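Local coordinates for protein dITP/XTP pyrophosphatase (Mycobacteroides abscessus, PDB 6WWD) that probably hydrolyses non-canonical purine nucleoside triphosphates such as XTP, dITP and ITP to their monophosphates and diphosphate, with magnesium as cofactor, at residues M1-A6 with S26-V31; E115-A120 with I145-A150. All blocks are in the same frame, centred on the assembly; numbering follows the deposited sequence.

Interaction 1. Residues M1-A6 with S26-V31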
loop_
_atom_site.group_PDB
_atom_site.type_symbol
_atom_site.label_atom_id
_atom_site.label_comp_id
_atom_site.label_asym_id
_atom_site.label_seq_id
_atom_site.Cartn_x
_atom_site.Cartn_y
_atom_site.Cartn_z
ATOM N N MET D 1 0.352 -9.756 -38.625
ATOM C CA MET D 1 -0.280 -8.891 -37.637
ATOM C C MET D 1 0.721 -7.877 -37.080
ATOM O O MET D 1 1.853 -8.237 -36.754
ATOM C CB MET D 1 -0.867 -9.739 -36.503
ATOM C CG MET D 1 -0.892 -9.059 -35.145
ATOM S SD MET D 1 -1.650 -10.081 -33.863
ATOM C CE MET D 1 -3.364 -10.094 -34.404
ATOM N N LYS D 2 0.301 -6.615 -36.961
ATOM C CA LYS D 2 1.139 -5.581 -36.378
ATOM C C LYS D 2 0.844 -5.431 -34.895
ATOM O O LYS D 2 -0.318 -5.476 -34.477
ATOM C CB LYS D 2 0.952 -4.238 -37.087
ATOM C CG LYS D 2 1.550 -4.187 -38.488
ATOM C CD LYS D 2 1.537 -2.774 -39.021
ATOM C CE LYS D 2 1.544 -2.738 -40.534
ATOM N NZ LYS D 2 1.005 -1.449 -41.058
ATOM N N ILE D 3 1.910 -5.273 -34.109
ATOM C CA ILE D 3 1.845 -4.994 -32.681
ATOM C C ILE D 3 2.672 -3.749 -32.402
ATOM O O ILE D 3 3.832 -3.664 -32.819
ATOM C CB ILE D 3 2.364 -6.177 -31.834
ATOM C CG1 ILE D 3 1.450 -7.395 -32.002
ATOM C CG2 ILE D 3 2.525 -5.766 -30.360
ATOM C CD1 ILE D 3 1.850 -8.572 -31.177
ATOM N N LEU D 4 2.084 -2.780 -31.711
ATOM C CA LEU D 4 2.818 -1.581 -31.330
ATOM C C LEU D 4 3.635 -1.844 -30.060
ATOM O O LEU D 4 3.092 -2.278 -29.033
ATOM C CB LEU D 4 1.852 -0.410 -31.124
ATOM C CG LEU D 4 2.449 0.883 -30.561
ATOM C CD1 LEU D 4 3.437 1.550 -31.546
ATOM C CD2 LEU D 4 1.337 1.848 -30.182
ATOM N N VAL D 5 4.941 -1.601 -30.124
ATOM C CA VAL D 5 5.760 -1.527 -28.917
ATOM C C VAL D 5 5.927 -0.053 -28.545
ATOM O O VAL D 5 6.455 0.737 -29.337
ATOM C CB VAL D 5 7.110 -2.234 -29.094
ATOM C CG1 VAL D 5 7.919 -2.112 -27.811
ATOM C CG2 VAL D 5 6.884 -3.703 -29.454
ATOM N N ALA D 6 5.438 0.327 -27.362
ATOM C CA ALA D 6 5.444 1.724 -26.918
ATOM C C ALA D 6 6.854 2.132 -26.480
ATOM O O ALA D 6 7.130 2.450 -25.325
ATOM C CB ALA D 6 4.436 1.948 -25.799
ATOM N N SER D 26 4.531 -16.541 -35.516
ATOM C CA SER D 26 4.875 -16.135 -36.872
ATOM C C SER D 26 3.991 -14.973 -37.301
ATOM O O SER D 26 2.967 -14.677 -36.680
ATOM C CB SER D 26 4.724 -17.301 -37.857
ATOM O OG SER D 26 3.390 -17.787 -37.875
ATOM N N GLY D 27 4.407 -14.309 -38.375
ATOM C CA GLY D 27 3.590 -13.273 -38.996
ATOM C C GLY D 27 3.226 -12.118 -38.089
ATOM O O GLY D 27 2.070 -11.672 -38.088
ATOM N N VAL D 28 4.187 -11.617 -37.315
ATOM C CA VAL D 28 3.968 -10.523 -36.377
ATOM C C VAL D 28 5.064 -9.497 -36.608
ATOM O O VAL D 28 6.227 -9.745 -36.269
ATOM C CB VAL D 28 3.978 -10.999 -34.918
ATOM C CG1 VAL D 28 3.880 -9.816 -33.978
ATOM C CG2 VAL D 28 2.840 -11.971 -34.675
ATOM N N GLU D 29 4.710 -8.349 -37.181
ATOM C CA GLU D 29 5.667 -7.255 -37.301
ATOM C C GLU D 29 5.431 -6.236 -36.194
ATOM O O GLU D 29 4.299 -5.802 -35.960
ATOM C CB GLU D 29 5.649 -6.580 -38.678
ATOM C CG GLU D 29 4.308 -6.308 -39.316
ATOM C CD GLU D 29 4.432 -6.090 -40.828
ATOM O OE1 GLU D 29 5.344 -6.692 -41.458
ATOM O OE2 GLU D 29 3.622 -5.314 -41.388
ATOM N N LEU D 30 6.502 -5.911 -35.488
ATOM C CA LEU D 30 6.498 -4.920 -34.430
ATOM C C LEU D 30 6.761 -3.550 -35.038
ATOM O O LEU D 30 7.615 -3.407 -35.912
ATOM C CB LEU D 30 7.590 -5.254 -33.423
ATOM C CG LEU D 30 7.516 -6.685 -32.896
ATOM C CD1 LEU D 30 8.613 -6.896 -31.878
ATOM C CD2 LEU D 30 6.136 -7.007 -32.315
ATOM N N VAL D 31 6.012 -2.553 -34.583
ATOM C CA VAL D 31 6.156 -1.161 -34.982
ATOM C C VAL D 31 6.423 -0.387 -33.703
ATOM O O VAL D 31 6.069 -0.843 -32.611
ATOM C CB VAL D 31 4.919 -0.606 -35.740
ATOM C CG1 VAL D 31 4.526 -1.533 -36.890
ATOM C CG2 VAL D 31 3.736 -0.425 -34.798
HETATM O O HOH W 1 2.388 -8.691 -39.613
#
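Lys2 runs its aliphatic chain across that of Glu29 on the same face of a parallel strand pair: Lys2 CG lies 3.6 Å from Glu29 CG, and Lys2 CE 3.4 Å from Glu29 OE2. Glu29 holds CG between its backbone N and carbonyl carbon (chi1 42°), and its extended chain brings the carboxylate alongside the lysine methylenes. Lys2 NZ stays 4.7 Å from Glu29 OE2, so the opposite charges are near without touching. Further along this face Leu4 CD1 packs at 3.8 Å on Val31 CG2. On the other face the contacts between the segments are apolar: Ile3 sets CD1 against Val28 CG1 at 3.7 Å and its CB against Leu30 CD2.

Between these two layers the backbones bond in the parallel pattern. Ile3 gives its N-H to Glu29 O and takes that of Val31 on its own O; Val5 N reaches Val31 O at 2.8 Å in a nearly straight bond (168°). At the chain terminus Met1 N donates to Gly27 O; a water beside Met1 N is doubtfully close.

This is the strand pairing of a right-handed beta-alpha-beta unit, in which helix 10-22 covers the Ile3 face through Leu16 on Val5 and Leu30, and Leu20 on Val28. Strand 2-5 leads into Ser7 to Lys12, which probably bind substrate, and on its other edge bonds to strand 67-77 through Leu4.

Interaction 2. Residues E115-A120 with I145-A150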
loop_
_atom_site.group_PDB
_atom_site.type_symbol
_atom_site.label_atom_id
_atom_site.label_comp_id
_atom_site.label_asym_id
_atom_site.label_seq_id
_atom_site.Cartn_x
_atom_site.Cartn_y
_atom_site.Cartn_z
ATOM N N GLU D 115 19.548 -3.860 7.933
ATOM C CA GLU D 115 18.342 -4.679 7.956
ATOM C C GLU D 115 17.151 -3.985 7.324
ATOM O O GLU D 115 16.219 -4.663 6.877
ATOM C CB GLU D 115 17.994 -5.068 9.394
ATOM C CG GLU D 115 19.142 -5.683 10.188
ATOM C CD GLU D 115 20.092 -4.647 10.775
ATOM O OE1 GLU D 115 21.316 -4.774 10.551
ATOM O OE2 GLU D 115 19.615 -3.712 11.459
ATOM N N ARG D 116 17.162 -2.656 7.260
ATOM C CA ARG D 116 16.042 -1.891 6.727
ATOM C C ARG D 116 16.373 -1.251 5.386
ATOM O O ARG D 116 15.617 -0.402 4.899
ATOM C CB ARG D 116 15.616 -0.849 7.758
ATOM C CG ARG D 116 15.285 -1.510 9.107
ATOM C CD ARG D 116 15.230 -0.526 10.266
ATOM N NE ARG D 116 14.433 0.659 9.969
ATOM C CZ ARG D 116 14.489 1.792 10.667
ATOM N NH1 ARG D 116 15.301 1.895 11.721
ATOM N NH2 ARG D 116 13.730 2.826 10.309
ATOM N N ARG D 117 17.475 -1.656 4.765
ATOM C CA ARG D 117 17.871 -1.114 3.480
ATOM C C ARG D 117 17.340 -1.929 2.302
ATOM O O ARG D 117 17.897 -1.834 1.211
ATOM C CB ARG D 117 19.398 -0.995 3.418
ATOM C CG ARG D 117 20.003 -0.116 4.519
ATOM C CD ARG D 117 21.521 0.004 4.397
ATOM N NE ARG D 117 21.873 0.836 3.242
ATOM C CZ ARG D 117 21.906 2.165 3.240
ATOM N NH1 ARG D 117 21.631 2.858 4.345
ATOM N NH2 ARG D 117 22.221 2.801 2.128
ATOM N N GLY D 118 16.275 -2.712 2.503
ATOM C CA GLY D 118 15.778 -3.577 1.440
ATOM C C GLY D 118 15.289 -2.805 0.224
ATOM O O GLY D 118 14.756 -1.698 0.328
ATOM N N ALA D 119 15.443 -3.431 -0.946
ATOM C CA ALA D 119 15.073 -2.834 -2.223
ATOM C C ALA D 119 14.931 -3.933 -3.273
ATOM O O ALA D 119 15.335 -5.072 -3.057
ATOM C CB ALA D 119 16.114 -1.800 -2.675
ATOM N N ALA D 120 14.426 -3.552 -4.448
ATOM C CA ALA D 120 14.318 -4.457 -5.589
ATOM C C ALA D 120 14.427 -3.675 -6.895
ATOM O O ALA D 120 13.893 -2.568 -7.009
ATOM C CB ALA D 120 12.992 -5.226 -5.569
ATOM N N ILE D 145 20.146 -1.737 -0.609
ATOM C CA ILE D 145 20.964 -0.618 -1.058
ATOM C C ILE D 145 22.287 -0.624 -0.300
ATOM O O ILE D 145 22.309 -0.669 0.935
ATOM C CB ILE D 145 20.226 0.718 -0.874
ATOM C CG1 ILE D 145 18.866 0.685 -1.595
ATOM C CG2 ILE D 145 21.106 1.885 -1.346
ATOM C CD1 ILE D 145 18.942 0.290 -3.068
ATOM N N ALA D 146 23.393 -0.561 -1.041
ATOM C CA ALA D 146 24.705 -0.452 -0.423
ATOM C C ALA D 146 24.867 0.889 0.293
ATOM O O ALA D 146 24.112 1.847 0.094
ATOM C CB ALA D 146 25.812 -0.605 -1.474
ATOM N N ARG D 147 25.909 0.962 1.111
ATOM C CA ARG D 147 26.260 2.199 1.786
ATOM C C ARG D 147 27.242 3.029 0.987
ATOM O O ARG D 147 27.270 4.252 1.140
ATOM C CB ARG D 147 26.846 1.893 3.162
ATOM C CG ARG D 147 25.852 1.184 4.017
ATOM C CD ARG D 147 26.231 1.217 5.469
ATOM N NE ARG D 147 25.214 0.524 6.250
ATOM C CZ ARG D 147 24.227 1.131 6.898
ATOM N NH1 ARG D 147 24.122 2.454 6.884
ATOM N NH2 ARG D 147 23.349 0.409 7.572
ATOM N N ILE D 148 28.073 2.388 0.168
ATOM C CA ILE D 148 28.960 3.096 -0.760
ATOM C C ILE D 148 28.971 2.366 -2.090
ATOM O O ILE D 148 28.919 1.131 -2.148
ATOM C CB ILE D 148 30.403 3.219 -0.202
ATOM C CG1 ILE D 148 31.008 1.844 0.059
ATOM C CG2 ILE D 148 30.435 4.066 1.064
ATOM C CD1 ILE D 148 32.421 1.891 0.488
ATOM N N PRO D 149 29.074 3.118 -3.188
ATOM C CA PRO D 149 29.058 2.480 -4.512
ATOM C C PRO D 149 30.294 1.626 -4.740
ATOM O O PRO D 149 31.374 1.922 -4.236
ATOM C CB PRO D 149 29.030 3.668 -5.482
ATOM C CG PRO D 149 28.652 4.864 -4.630
ATOM C CD PRO D 149 29.215 4.580 -3.283
ATOM N N ALA D 150 30.118 0.547 -5.502
ATOM C CA ALA D 150 31.229 -0.303 -5.904
ATOM C C ALA D 150 30.914 -0.924 -7.255
ATOM O O ALA D 150 29.750 -1.106 -7.612
ATOM C CB ALA D 150 31.539 -1.391 -4.872
#
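Arg117 turns its guanidinium onto two successive backbone carbonyls where the chain leaves strand 134-145. Arg117 NE gives a nearly straight bond to Ile145 O (2.8 Å, 170° at the hydrogen), with that oxygen almost in the guanidinium plane. Arg117 NH2 reaches Ala146 O at 2.9 Å in a more bent bond, 138° at the hydrogen; here the donor stands above the carbonyl plane instead of meeting a lone pair. The bend at chi3 (71°) swings the guanidinium round to meet both oxygens with one edge. In return Ile145 N donates to Arg117 O at 2.9 Å, so the two residues bond to each other through backbone and side chain alike.

The remaining nitrogen of this buried arginine is also satisfied, since NH1 donates to Leu109 O and Ile112 O. Four carbonyl oxygens thus receive the guanidinium and fix its rotation.

Arg147 crosses Arg117 at about a right angle, its CG over one face of the Arg117 guanidinium and its own guanidinium over Arg117 CD. The two NH1 atoms, of Arg117 and Arg147, come within 3.6 Å. Asp114 probably eases the like charges by pairing with Arg147 NE, and Arg147 NH2 adds a weak bond to Ile112 O.

Farther along strand 118-128, Ala119 CB packs on Ile145 CD1 at 3.5 Å. The Ile145 side chain lies about 6 Å from that of Tyr157, a probable substrate-binding residue. The contact lies at the end of the antiparallel hairpin formed by strands 118-128 and 134-145, where Ala119 bonds to Gly143. Leu106 of helix 98-108 and Leu109, just past the helix, pack against Ile145, while strand 118-128 pairs on its other edge with strand 67-77 through Ala120 and Ala76.

Overall arrangement
From the N terminus, interaction 1 comes first: strand 2-5 leads into helix 10-22, and the return to strand 29-31 closes that loop. Interaction 2 opens much later, at the start of strand 118-128, and closes across the hairpin as strand 134-145 gives way to loop. The two are in series, neither nested nor crossed, with centres 39 Å apart on opposite sides of the chain's centre. They reach one mixed sheet, connected through strand 67-77, which pairs in parallel with strand 2-5 and antiparallel with strand 118-128. Interaction 1 joins strands at the sheet's parallel end; interaction 2 ties the base of the long hairpin to the loop leading toward strand 161-163.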